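Local coordinates for protein putative dienelactone hydrolase (Klebsiella pneumoniae subsp. pneumoniae MGH 78578, PDB 3F67) that probably hydrolyses ester or lactone bonds, as an alpha/beta-hydrolase of the dienelactone hydrolase family whose natural substrate is not established, at residues V44-H47 against I48-L51; C52-L55 against A56-G59; H78-P81 against T82-E86; F122-G125 against G126-W130; M191-A194 against L195-A198. All blocks are in the same frame, centred on the assembly; numbering follows the deposited sequence. Where two conformers were deposited one is given.

Contact 1: residues V44-H47 against I48-L51; sequences VHEH and IRDL
Arg49 N donates to His45 O, Asp50 N to Glu46 O and Leu51 N to His47 O, so the backbone of 44-51 passes from a loop into the first turn of helix 46-57. This is a helix N-terminus, with His45 as N-cap. The helix is the crossover of a beta-alpha-beta unit between strands 32-38 and 61-65. The cap is made by a ring nitrogen: His45 ND1 accepts from His47 N at 2.9 Å, almost straight at 172° and close to the plane of the imidazole. His45 also stacks on Tyr218. The His47 ring leans onward along the helix, toward Leu51, with CG anti to the backbone N (chi1 171°). One of its faces then receives Leu51 as a CH-pi contact, with Leu51 CG 4.1 Å from the ring centroid and displaced toward the rim. Both residues are buried. Val44 lies on the other side of the turn. Val44 CG1 is 3.9 Å from Arg49 CG and also touches Ile48 CG2, and both pairs of side chains cross at about a right angle. In the conformer given, Glu46 OE1 and Arg49 NE probably attract each other only as charges, since OE1 lies well out of the guanidinium plane. Their firmer partners are Arg53 for Glu46 and Glu8 for Arg49. In that conformer a water joins the two, donating to Glu46 OE1 and accepting from Arg49 NE. A second water lies in the plane of the His47 ring, 2.9 Å from His47 ND1, and donates to Asp50 OD2 at 2.6 Å.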
loop_
_atom_site.group_PDB
_atom_site.type_symbol
_atom_site.label_atom_id
_atom_site.label_comp_id
_atom_site.label_asym_id
_atom_site.label_seq_id
_atom_site.Cartn_x
_atom_site.Cartn_y
_atom_site.Cartn_z
ATOM N N VAL A 44 9.551 3.205 6.264
ATOM C CA VAL A 44 10.173 2.236 5.298
ATOM C C VAL A 44 11.167 1.381 6.095
ATOM O O VAL A 44 12.400 1.553 6.056
ATOM C CB VAL A 44 10.775 2.951 4.062
ATOM C CG1 VAL A 44 11.303 1.895 3.033
ATOM C CG2 VAL A 44 9.693 3.725 3.374
ATOM N N HIS A 45 10.572 0.496 6.890
ATOM C CA HIS A 45 11.269 -0.414 7.844
ATOM C C HIS A 45 12.030 -1.438 6.994
ATOM O O HIS A 45 11.729 -1.613 5.815
ATOM C CB HIS A 45 10.126 -1.085 8.616
ATOM C CG HIS A 45 10.552 -1.987 9.745
ATOM N ND1 HIS A 45 10.865 -3.317 9.545
ATOM C CD2 HIS A 45 10.676 -1.758 11.069
ATOM C CE1 HIS A 45 11.165 -3.875 10.708
ATOM N NE2 HIS A 45 11.074 -2.944 11.652
ATOM N N GLU A 46 13.005 -2.140 7.594
ATOM C CA GLU A 46 13.656 -3.261 6.897
ATOM C C GLU A 46 12.669 -4.232 6.245
ATOM O O GLU A 46 12.933 -4.781 5.163
ATOM C CB GLU A 46 14.519 -4.028 7.907
ATOM C CG GLU A 46 15.144 -5.276 7.325
ATOM C CD GLU A 46 16.078 -4.994 6.114
ATOM O OE1 GLU A 46 16.586 -3.848 5.946
ATOM O OE2 GLU A 46 16.293 -5.936 5.329
ATOM N N HIS A 47 11.554 -4.488 6.927
ATOM C CA HIS A 47 10.541 -5.437 6.401
ATOM C C HIS A 47 9.997 -4.879 5.054
ATOM O O HIS A 47 9.816 -5.638 4.113
ATOM C CB HIS A 47 9.401 -5.599 7.394
ATOM C CG HIS A 47 8.231 -6.371 6.853
ATOM N ND1 HIS A 47 8.355 -7.656 6.367
ATOM C CD2 HIS A 47 6.925 -6.038 6.705
ATOM C CE1 HIS A 47 7.180 -8.083 5.946
ATOM N NE2 HIS A 47 6.291 -7.129 6.149
ATOM N N ILE A 48 9.733 -3.573 4.990
ATOM C CA ILE A 48 9.183 -2.995 3.742
ATOM C C ILE A 48 10.233 -3.091 2.612
ATOM O O ILE A 48 9.894 -3.388 1.435
ATOM C CB ILE A 48 8.697 -1.528 3.961
ATOM C CG1 ILE A 48 7.608 -1.481 5.068
ATOM C CG2 ILE A 48 8.223 -0.900 2.630
ATOM C CD1 ILE A 48 6.320 -2.301 4.725
ATOM N N ARG A 49 11.494 -2.851 2.955
ATOM C CA ARG A 49 12.598 -3.008 1.988
ATOM C C ARG A 49 12.700 -4.448 1.472
ATOM O O ARG A 49 12.891 -4.676 0.269
ATOM C CB ARG A 49 13.920 -2.505 2.602
ATOM C CG ARG A 49 13.838 -1.034 3.079
ATOM C CD ARG A 49 15.015 -0.694 4.009
ATOM N NE ARG A 49 16.323 -0.720 3.350
ATOM C CZ ARG A 49 17.062 0.364 3.087
ATOM N NH1 ARG A 49 18.252 0.238 2.514
ATOM N NH2 ARG A 49 16.630 1.576 3.406
ATOM N N ASP A 50 12.540 -5.422 2.372
ATOM C CA ASP A 50 12.473 -6.862 2.008
ATOM C C ASP A 50 11.317 -7.112 1.014
ATOM O O ASP A 50 11.510 -7.793 -0.003
ATOM C CB ASP A 50 12.286 -7.687 3.299
ATOM C CG ASP A 50 12.343 -9.192 3.096
ATOM O OD1 ASP A 50 12.908 -9.678 2.093
ATOM O OD2 ASP A 50 11.848 -9.894 4.021
ATOM N N LEU A 51 10.127 -6.570 1.296
ATOM C CA LEU A 51 9.015 -6.718 0.380
ATOM C C LEU A 51 9.314 -6.133 -1.011
ATOM O O LEU A 51 8.905 -6.731 -2.007
ATOM C CB LEU A 51 7.718 -6.103 0.976
ATOM C CG LEU A 51 7.262 -6.800 2.294
ATOM C CD1 LEU A 51 5.963 -6.150 2.731
ATOM C CD2 LEU A 51 7.087 -8.325 2.172
HETATM O O HOH W 1 17.456 -3.410 3.483
HETATM O O HOH W 2 10.868 -9.163 6.368
#

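Contact 2: residues C52-L55 against A56-G59; sequences CRRL and AQEG
Ala56 N donates to Cys52 O at 2.9 Å and Gln57 N to Arg53 O at 3.0 Å, the last regular bonds of helix 46-57 before it closes in a Schellman motif. The backbone bonds change character there. Glu58 N lies 3.0 Å from Leu55 O and meets it from well above the carbonyl plane. Its longer bond to Arg54 O is weak. Gly59 has a positive phi of 110°, and Gly59 N donates back to Ala56 O at 3.0 Å. Its backbone angles bring the preceding carbonyl O close to where a CB would stand, and glycine has none.

Apolar packing within the turn is slight. Leu55 and Cys52 face the sheet, on strands 32-38 and 61-65, and Leu55 also meets Trp231 of helix 224-238. The Gln57 chain runs back over the previous turn, with Gln57 CG 3.3 Å from Arg53 O. Its amide oxygen OE1 comes to 3.6 Å from Arg54 CA. The Arg54 guanidinium turns elsewhere, making a cation-pi contact with Trp231, while Arg53 forms a salt bridge with Glu46, two turns earlier.

One water serves the polar side. The Glu58 chain bends at chi2 (-70°) and curls back toward Arg54 O. The water bridges the two, donating to Arg54 O at 2.9 Å and to Glu58 OE2 at 2.7 Å.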
loop_
_atom_site.group_PDB
_atom_site.type_symbol
_atom_site.label_atom_id
_atom_site.label_comp_id
_atom_site.label_asym_id
_atom_site.label_seq_id
_atom_site.Cartn_x
_atom_site.Cartn_y
_atom_site.Cartn_z
ATOM N N CYS A 52 9.979 -4.966 -1.089
ATOM C CA CYS A 52 10.323 -4.378 -2.397
ATOM C C CYS A 52 11.252 -5.343 -3.140
ATOM O O CYS A 52 11.105 -5.579 -4.347
ATOM C CB CYS A 52 11.067 -3.044 -2.203
ATOM S SG CYS A 52 9.939 -1.715 -1.657
ATOM N N ARG A 53 12.215 -5.914 -2.410
ATOM C CA ARG A 53 13.133 -6.863 -3.052
ATOM C C ARG A 53 12.393 -8.133 -3.542
ATOM O O ARG A 53 12.693 -8.632 -4.642
ATOM C CB ARG A 53 14.260 -7.253 -2.095
ATOM C CG ARG A 53 15.196 -6.086 -1.844
ATOM C CD ARG A 53 16.412 -6.526 -1.055
ATOM N NE ARG A 53 16.149 -7.038 0.302
ATOM C CZ ARG A 53 16.162 -6.323 1.416
ATOM N NH1 ARG A 53 16.352 -5.003 1.380
ATOM N NH2 ARG A 53 15.969 -6.963 2.597
ATOM N N ARG A 54 11.423 -8.619 -2.748
ATOM C CA ARG A 54 10.628 -9.793 -3.145
ATOM C C ARG A 54 9.810 -9.505 -4.400
ATOM O O ARG A 54 9.707 -10.366 -5.304
ATOM C CB ARG A 54 9.754 -10.274 -1.973
ATOM C CG ARG A 54 10.619 -10.903 -0.866
ATOM C CD ARG A 54 9.786 -11.326 0.314
ATOM N NE ARG A 54 8.652 -12.167 -0.083
ATOM C CZ ARG A 54 7.568 -12.346 0.656
ATOM N NH1 ARG A 54 7.501 -11.808 1.867
ATOM N NH2 ARG A 54 6.575 -13.147 0.210
ATOM N N LEU A 55 9.272 -8.293 -4.488
ATOM C CA LEU A 55 8.538 -7.888 -5.716
ATOM C C LEU A 55 9.465 -7.772 -6.922
ATOM O O LEU A 55 9.086 -8.147 -8.055
ATOM C CB LEU A 55 7.809 -6.549 -5.481
ATOM C CG LEU A 55 6.535 -6.680 -4.607
ATOM C CD1 LEU A 55 6.059 -5.300 -4.093
ATOM C CD2 LEU A 55 5.410 -7.374 -5.397
ATOM N N ALA A 56 10.674 -7.258 -6.706
ATOM C CA ALA A 56 11.659 -7.144 -7.799
ATOM C C ALA A 56 12.056 -8.536 -8.336
ATOM O O ALA A 56 12.250 -8.693 -9.526
ATOM C CB ALA A 56 12.892 -6.379 -7.337
ATOM N N GLN A 57 12.087 -9.544 -7.468
ATOM C CA GLN A 57 12.385 -10.920 -7.893
ATOM C C GLN A 57 11.288 -11.454 -8.802
ATOM O O GLN A 57 11.507 -12.406 -9.532
ATOM C CB GLN A 57 12.536 -11.831 -6.689
ATOM C CG GLN A 57 13.715 -11.487 -5.856
ATOM C CD GLN A 57 13.815 -12.370 -4.615
ATOM O OE1 GLN A 57 12.853 -12.524 -3.872
ATOM N NE2 GLN A 57 14.985 -12.926 -4.385
ATOM N N GLU A 58 10.106 -10.846 -8.741
ATOM C CA GLU A 58 8.990 -11.236 -9.635
ATOM C C GLU A 58 8.924 -10.458 -10.923
ATOM O O GLU A 58 8.037 -10.727 -11.769
ATOM C CB GLU A 58 7.635 -11.099 -8.910
ATOM C CG GLU A 58 7.553 -11.897 -7.598
ATOM C CD GLU A 58 7.496 -13.410 -7.799
ATOM O OE1 GLU A 58 7.331 -13.878 -8.947
ATOM O OE2 GLU A 58 7.619 -14.138 -6.796
ATOM N N GLY A 59 9.802 -9.452 -11.058
ATOM C CA GLY A 59 9.897 -8.672 -12.294
ATOM C C GLY A 59 9.411 -7.233 -12.230
ATOM O O GLY A 59 9.387 -6.562 -13.274
HETATM O O HOH W 3 8.142 -12.695 -4.541
#

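Contact 3: residues H78-P81 against T82-E86; sequences HDIP and TLFKE
Asp79 caps the N-terminus of helix 80-88, a short surface helix, and Thr82 is its partner. The carboxylate oxygen Asp79 OD2 takes two bonds from this one residue. Thr82 OG1 donates to Asp79 OD2 at 2.8 Å, using the syn lone pair of OD2. Thr82 N donates to Asp79 OD2 at 2.9 Å, from above the carboxylate plane. The Asp79 side chain reaches this place because CG sits between the backbone N and the carbonyl carbon (chi1 69°). That rotation turns the carboxylate over the start of the helix. On the threonine, OG1 lies beside its own backbone N (chi1 -57°), which lets the hydroxyl and the N-H reach the same oxygen. Two bonds on one oxygen fix the rotation of the carboxylate, and its negative charge would be expected to suit the positive end of the helix dipole.

Three backbone bonds follow. Leu83 N donates to Asp79 O at 3.1 Å, Phe84 N to Ile80 O at 2.9 Å and Lys85 N to Pro81 O at 2.9 Å. Pro81 has no N-H to give, which costs nothing in a first turn.

The apolar part is small. In the conformer given, Ile80 and Phe84 lie side by side and point the same way, with Ile80 CG2 3.6 Å from Phe84 CD1, at the edge of the ring. Leu83 is buried, against Ile41 and Tyr77. An aspartate N-cap bonded to the N-H three residues on, with a proline in the first turn, is a classic start of an alpha-helix.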
loop_
_atom_site.group_PDB
_atom_site.type_symbol
_atom_site.label_atom_id
_atom_site.label_comp_id
_atom_site.label_asym_id
_atom_site.label_seq_id
_atom_site.Cartn_x
_atom_site.Cartn_y
_atom_site.Cartn_z
ATOM N N HIS A 78 8.402 4.958 20.568
ATOM C CA HIS A 78 8.589 3.591 21.058
ATOM C C HIS A 78 7.307 2.985 21.620
ATOM O O HIS A 78 7.334 1.934 22.263
ATOM C CB HIS A 78 9.690 3.546 22.109
ATOM C CG HIS A 78 10.966 4.172 21.658
ATOM N ND1 HIS A 78 11.734 3.649 20.643
ATOM C CD2 HIS A 78 11.618 5.279 22.099
ATOM C CE1 HIS A 78 12.817 4.398 20.491
ATOM N NE2 HIS A 78 12.760 5.399 21.346
ATOM N N ASP A 79 6.186 3.658 21.383
ATOM C CA ASP A 79 4.899 3.051 21.667
ATOM C C ASP A 79 3.921 3.470 20.576
ATOM O O ASP A 79 3.960 4.615 20.079
ATOM C CB ASP A 79 4.393 3.410 23.065
ATOM C CG ASP A 79 4.022 4.861 23.192
ATOM O OD1 ASP A 79 4.935 5.694 23.439
ATOM O OD2 ASP A 79 2.805 5.168 23.054
ATOM N N ILE A 80 3.060 2.531 20.211
ATOM C CA ILE A 80 2.152 2.741 19.083
ATOM C C ILE A 80 1.205 3.933 19.335
ATOM O O ILE A 80 0.987 4.760 18.451
ATOM C CB ILE A 80 1.459 1.423 18.675
ATOM C CG1 ILE A 80 2.485 0.490 17.967
ATOM C CG2 ILE A 80 0.329 1.697 17.655
ATOM C CD1 ILE A 80 2.052 -0.940 17.695
ATOM N N PRO A 81 0.622 4.026 20.533
ATOM C CA PRO A 81 -0.300 5.153 20.717
ATOM C C PRO A 81 0.327 6.540 20.499
ATOM O O PRO A 81 -0.317 7.419 19.915
ATOM C CB PRO A 81 -0.736 4.988 22.183
ATOM C CG PRO A 81 -0.736 3.507 22.360
ATOM C CD PRO A 81 0.539 3.072 21.655
ATOM N N THR A 82 1.554 6.751 20.988
ATOM C CA THR A 82 2.221 8.040 20.823
ATOM C C THR A 82 2.591 8.271 19.345
ATOM O O THR A 82 2.489 9.388 18.838
ATOM C CB THR A 82 3.441 8.139 21.721
ATOM O OG1 THR A 82 3.013 7.932 23.080
ATOM C CG2 THR A 82 4.049 9.545 21.715
ATOM N N LEU A 83 3.049 7.219 18.689
ATOM C CA LEU A 83 3.340 7.287 17.262
ATOM C C LEU A 83 2.087 7.719 16.492
ATOM O O LEU A 83 2.147 8.614 15.637
ATOM C CB LEU A 83 3.837 5.933 16.735
ATOM C CG LEU A 83 4.004 5.716 15.219
ATOM C CD1 LEU A 83 4.937 6.800 14.624
ATOM C CD2 LEU A 83 4.514 4.289 14.938
ATOM N N PHE A 84 0.961 7.085 16.798
ATOM C CA PHE A 84 -0.306 7.449 16.144
ATOM C C PHE A 84 -0.685 8.900 16.389
ATOM O O PHE A 84 -0.929 9.666 15.447
ATOM C CB PHE A 84 -1.430 6.531 16.622
ATOM C CG PHE A 84 -1.784 5.497 15.639
ATOM C CD1 PHE A 84 -1.669 4.149 15.937
ATOM C CD2 PHE A 84 -2.193 5.872 14.377
ATOM C CE1 PHE A 84 -1.994 3.199 14.988
ATOM C CE2 PHE A 84 -2.502 4.933 13.428
ATOM C CZ PHE A 84 -2.409 3.597 13.730
ATOM N N LYS A 85 -0.711 9.274 17.660
ATOM C CA LYS A 85 -1.132 10.629 18.079
ATOM C C LYS A 85 -0.233 11.768 17.581
ATOM O O LYS A 85 -0.723 12.795 17.084
ATOM C CB LYS A 85 -1.266 10.693 19.602
ATOM C CG LYS A 85 -1.748 12.035 20.172
ATOM C CD LYS A 85 -1.950 11.882 21.688
ATOM C CE LYS A 85 -2.186 13.213 22.385
ATOM N NZ LYS A 85 -2.350 13.030 23.877
ATOM N N GLU A 86 1.074 11.597 17.719
ATOM C CA GLU A 86 2.010 12.681 17.465
ATOM C C GLU A 86 2.548 12.734 16.030
ATOM O O GLU A 86 3.050 13.775 15.584
ATOM C CB GLU A 86 3.172 12.635 18.468
ATOM C CG GLU A 86 2.750 12.637 19.953
ATOM C CD GLU A 86 1.970 13.885 20.403
ATOM O OE1 GLU A 86 2.011 14.941 19.719
ATOM O OE2 GLU A 86 1.322 13.808 21.474
#

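Contact 4: residues F122-G125 against G126-W130; sequences FCWG and GRITW
Ile128 CG1 sits over the six-membered ring of Trp124 in a tight CH-pi contact, 3.7 Å from its centroid and 8° off the ring normal. This is the first turn of helix 124-133, directly after a strand. The turn fits the nucleophile elbow of alpha/beta-hydrolases, with Cys123 probably the nucleophile beside His212. The phi of Cys123, 65°, is the strained value expected at such an elbow. Gly125, which has no CB, lets the elbow close tightly on Phe122 N. Gly125 O takes two bonds from one residue, Thr129 OG1 at 2.8 Å and Thr129 N at 2.9 Å, from opposite faces of the carbonyl plane. Cys123 O also accepts two bonds, but from two residues: Gly126 N and, at 3.3 Å, Arg127 N.

The less direct side is bridged by a water, though Arg127 is itself buried. The water donates to Trp124 O and accepts from Arg127 NH1 at 3.0 Å, in the guanidinium plane. The Arg127 chain, extended from CG to NE, carries its charge to a salt bridge with Asp93 and a bond to His160. The doubly held carbonyls and the arginine's outside partners suggest a firmly held helix start, consistent with a cysteine kept in a set position.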
loop_
_atom_site.group_PDB
_atom_site.type_symbol
_atom_site.label_atom_id
_atom_site.label_comp_id
_atom_site.label_asym_id
_atom_site.label_seq_id
_atom_site.Cartn_x
_atom_site.Cartn_y
_atom_site.Cartn_z
ATOM N N PHE A 122 0.119 -1.942 3.218
ATOM C CA PHE A 122 -0.138 -2.798 4.383
ATOM C C PHE A 122 -0.580 -1.948 5.552
ATOM O O PHE A 122 0.047 -0.946 5.833
ATOM C CB PHE A 122 1.164 -3.551 4.770
ATOM C CG PHE A 122 1.689 -4.385 3.641
ATOM C CD1 PHE A 122 1.320 -5.724 3.531
ATOM C CD2 PHE A 122 2.503 -3.791 2.662
ATOM C CE1 PHE A 122 1.784 -6.517 2.403
ATOM C CE2 PHE A 122 2.925 -4.530 1.541
ATOM C CZ PHE A 122 2.570 -5.886 1.425
ATOM N N CYS A 123 -1.656 -2.373 6.200
ATOM C CA CYS A 123 -2.078 -1.760 7.440
ATOM C C CYS A 123 -2.503 -0.306 7.171
ATOM O O CYS A 123 -3.429 -0.088 6.371
ATOM C CB CYS A 123 -0.950 -1.877 8.459
ATOM S SG CYS A 123 -1.592 -1.487 9.991
ATOM N N TRP A 124 -1.837 0.681 7.783
ATOM C CA TRP A 124 -2.070 2.112 7.415
ATOM C C TRP A 124 -2.022 2.276 5.877
ATOM O O TRP A 124 -2.872 2.958 5.242
ATOM C CB TRP A 124 -1.005 3.010 8.088
ATOM C CG TRP A 124 -1.120 4.460 7.743
ATOM C CD1 TRP A 124 -1.898 5.412 8.384
ATOM C CD2 TRP A 124 -0.464 5.122 6.674
ATOM N NE1 TRP A 124 -1.743 6.653 7.765
ATOM C CE2 TRP A 124 -0.842 6.498 6.731
ATOM C CE3 TRP A 124 0.482 4.702 5.702
ATOM C CZ2 TRP A 124 -0.349 7.446 5.812
ATOM C CZ3 TRP A 124 0.975 5.658 4.780
ATOM C CH2 TRP A 124 0.554 6.995 4.849
ATOM N N GLY A 125 -1.027 1.616 5.283
ATOM C CA GLY A 125 -0.816 1.633 3.841
ATOM C C GLY A 125 -1.886 0.938 3.005
ATOM O O GLY A 125 -2.072 1.286 1.822
ATOM N N GLY A 126 -2.596 0.001 3.626
ATOM C CA GLY A 126 -3.696 -0.698 2.946
ATOM C C GLY A 126 -4.890 0.228 2.843
ATOM O O GLY A 126 -5.591 0.187 1.842
ATOM N N ARG A 127 -5.113 1.081 3.847
ATOM C CA ARG A 127 -6.184 2.074 3.696
ATOM C C ARG A 127 -5.837 3.061 2.585
ATOM O O ARG A 127 -6.675 3.388 1.746
ATOM C CB ARG A 127 -6.461 2.785 5.030
ATOM C CG ARG A 127 -7.431 3.987 4.861
ATOM C CD ARG A 127 -7.743 4.628 6.204
ATOM N NE ARG A 127 -8.424 5.923 6.024
ATOM C CZ ARG A 127 -7.801 7.056 5.738
ATOM N NH1 ARG A 127 -6.467 7.094 5.660
ATOM N NH2 ARG A 127 -8.510 8.178 5.597
ATOM N N ILE A 128 -4.595 3.544 2.608
ATOM C CA ILE A 128 -4.105 4.479 1.574
ATOM C C ILE A 128 -4.249 3.861 0.177
ATOM O O ILE A 128 -4.623 4.556 -0.775
ATOM C CB ILE A 128 -2.630 4.874 1.892
ATOM C CG1 ILE A 128 -2.546 5.712 3.191
ATOM C CG2 ILE A 128 -1.977 5.603 0.691
ATOM C CD1 ILE A 128 -3.333 7.027 3.153
ATOM N N THR A 129 -3.978 2.567 0.086
ATOM C CA THR A 129 -4.134 1.836 -1.164
ATOM C C THR A 129 -5.553 1.999 -1.746
ATOM O O THR A 129 -5.697 2.300 -2.923
ATOM C CB THR A 129 -3.712 0.348 -0.995
ATOM O OG1 THR A 129 -2.293 0.320 -0.797
ATOM C CG2 THR A 129 -3.953 -0.448 -2.311
ATOM N N TRP A 130 -6.592 1.775 -0.928
ATOM C CA TRP A 130 -7.953 2.002 -1.406
ATOM C C TRP A 130 -8.147 3.432 -1.880
ATOM O O TRP A 130 -8.736 3.677 -2.942
ATOM C CB TRP A 130 -8.960 1.740 -0.268
ATOM C CG TRP A 130 -9.184 0.286 0.083
ATOM C CD1 TRP A 130 -8.712 -0.392 1.197
ATOM C CD2 TRP A 130 -10.002 -0.651 -0.641
ATOM N NE1 TRP A 130 -9.193 -1.701 1.194
ATOM C CE2 TRP A 130 -9.974 -1.878 0.074
ATOM C CE3 TRP A 130 -10.741 -0.572 -1.853
ATOM C CZ2 TRP A 130 -10.660 -3.019 -0.360
ATOM C CZ3 TRP A 130 -11.439 -1.715 -2.294
ATOM C CH2 TRP A 130 -11.395 -2.927 -1.542
HETATM O O HOH W 4 -4.370 5.129 6.450
#

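Contact 5: residues M191-A194 against L195-A198; sequences MRQA and LRAA
Leu195, Arg196 and Ala194 bury much of the surface in this turn of helix 185-197, the crossover between strands 172-177 and 202-207. Leu195 is the apolar centre. Leu195 N donates to Met191 O at 2.8 Å, and its side chain turns back over the same residue, which is a selenomethionine here. Leu195 CD1 is 3.9 Å from Met191 CG, and Leu195 CD2 is 4.1 Å from Met191 CE. The Met191 chain bends at chi2 (68°), and this bend brings CE round to Leu195. Both side chains then meet Trp130 of helix 124-133, and Leu195 also touches Ala202 of strand 202-207.

Arg196 folds back along the outer side of the helix. Its chain bends at chi3 (-69°), so the guanidinium lies flat over the previous turn. Arg192 O sits 3.7 Å above the Arg196 guanidinium plane, over its centre. This is contact with a face, and no N-H of the group points at that oxygen. At the end of the group, Arg196 NH1 rests 3.6 Å from Arg192 CB and Arg196 NH2 3.6 Å from Gln193 CG. The amide of Gln193 is turned 64° from the guanidinium plane. The charge has a weak, long ion pair with Glu189. Arg192 sends its own guanidinium elsewhere, to Ile204 O.

Ala194 adds mostly backbone. Ala194 O accepts from Ala198 N at 3.0 Å, near the helix end. The chemistry divides the helix into two sides. The inner one is held by hydrocarbon packing, through Met191 CG and CE. On the outer one, an arginine lies over a peptide carbonyl, where its charge might weakly polarise that carbonyl.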
loop_
_atom_site.group_PDB
_atom_site.type_symbol
_atom_site.label_atom_id
_atom_site.label_comp_id
_atom_site.label_asym_id
_atom_site.label_seq_id
_atom_site.Cartn_x
_atom_site.Cartn_y
_atom_site.Cartn_z
HETATM N N MSE A 191 -18.184 -2.393 3.732
HETATM C CA MSE A 191 -17.412 -2.106 2.536
HETATM C C MSE A 191 -17.935 -2.894 1.322
HETATM O O MSE A 191 -18.031 -2.343 0.209
HETATM C CB MSE A 191 -15.927 -2.442 2.771
HETATM C CG MSE A 191 -15.092 -2.130 1.555
HETATM SE SE MSE A 191 -14.998 -0.180 1.254
HETATM C CE MSE A 191 -13.615 -0.145 -0.086
ATOM N N ARG A 192 -18.321 -4.150 1.536
ATOM C CA ARG A 192 -18.908 -4.933 0.451
ATOM C C ARG A 192 -20.200 -4.315 -0.051
ATOM O O ARG A 192 -20.453 -4.344 -1.255
ATOM C CB ARG A 192 -19.145 -6.402 0.857
ATOM C CG ARG A 192 -17.826 -7.172 0.950
ATOM C CD ARG A 192 -18.034 -8.574 1.527
ATOM N NE ARG A 192 -16.815 -9.375 1.334
ATOM C CZ ARG A 192 -16.461 -10.393 2.108
ATOM N NH1 ARG A 192 -17.200 -10.753 3.162
ATOM N NH2 ARG A 192 -15.372 -11.067 1.826
ATOM N N GLN A 193 -21.011 -3.754 0.856
ATOM C CA GLN A 193 -22.207 -3.041 0.446
ATOM C C GLN A 193 -21.825 -1.846 -0.418
ATOM O O GLN A 193 -22.492 -1.602 -1.428
ATOM C CB GLN A 193 -23.071 -2.581 1.641
ATOM C CG GLN A 193 -23.780 -3.696 2.362
ATOM C CD GLN A 193 -24.681 -3.165 3.488
ATOM O OE1 GLN A 193 -24.709 -1.950 3.774
ATOM N NE2 GLN A 193 -25.358 -4.074 4.173
ATOM N N ALA A 194 -20.785 -1.119 -0.022
ATOM C CA ALA A 194 -20.379 0.087 -0.728
ATOM C C ALA A 194 -19.877 -0.300 -2.140
ATOM O O ALA A 194 -20.212 0.355 -3.123
ATOM C CB ALA A 194 -19.284 0.829 0.054
ATOM N N LEU A 195 -19.110 -1.375 -2.209
ATOM C CA LEU A 195 -18.557 -1.856 -3.508
ATOM C C LEU A 195 -19.665 -2.348 -4.458
ATOM O O LEU A 195 -19.655 -2.060 -5.672
ATOM C CB LEU A 195 -17.542 -2.957 -3.249
ATOM C CG LEU A 195 -16.263 -2.504 -2.553
ATOM C CD1 LEU A 195 -15.462 -3.731 -2.028
ATOM C CD2 LEU A 195 -15.411 -1.578 -3.470
ATOM N N ARG A 196 -20.636 -3.081 -3.908
ATOM C CA ARG A 196 -21.757 -3.510 -4.720
ATOM C C ARG A 196 -22.587 -2.333 -5.230
ATOM O O ARG A 196 -22.977 -2.325 -6.406
ATOM C CB ARG A 196 -22.653 -4.470 -3.938
ATOM C CG ARG A 196 -22.024 -5.817 -3.684
ATOM C CD ARG A 196 -23.077 -6.840 -3.203
ATOM N NE ARG A 196 -23.561 -6.526 -1.851
ATOM C CZ ARG A 196 -23.043 -7.044 -0.737
ATOM N NH1 ARG A 196 -22.027 -7.895 -0.808
ATOM N NH2 ARG A 196 -23.532 -6.705 0.446
ATOM N N ALA A 197 -22.841 -1.338 -4.363
ATOM C CA ALA A 197 -23.652 -0.178 -4.749
ATOM C C ALA A 197 -22.942 0.599 -5.863
ATOM O O ALA A 197 -23.589 1.210 -6.725
ATOM C CB ALA A 197 -23.872 0.743 -3.565
ATOM N N ALA A 198 -21.616 0.598 -5.792
ATOM C CA ALA A 198 -20.761 1.273 -6.764
ATOM C C ALA A 198 -20.534 0.484 -8.068
ATOM O O ALA A 198 -19.970 1.050 -9.029
ATOM C CB ALA A 198 -19.406 1.585 -6.112
#

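All five contacts are local, each within one helix or at one of its ends, and none closes a long loop. They follow one another in series along the chain, without nesting or crossing. Contacts 1 and 2 share helix 46-57, from its N-cap to its Schellman end, and are joined by the Glu46-Arg53 salt bridge. Contact 3 starts helix 80-88; it touches none of the others, its nearest atoms being about 5 Å from contact 4. Contact 4 is the most central. Phe122 there packs on Leu51 of contact 1. Trp130 packs on Met191 and Leu195 of contact 5. Contacts 1, 4 and 5 thus tie helix 46-57 to the end of strand 116-122, and helix 124-133 to helix 185-197.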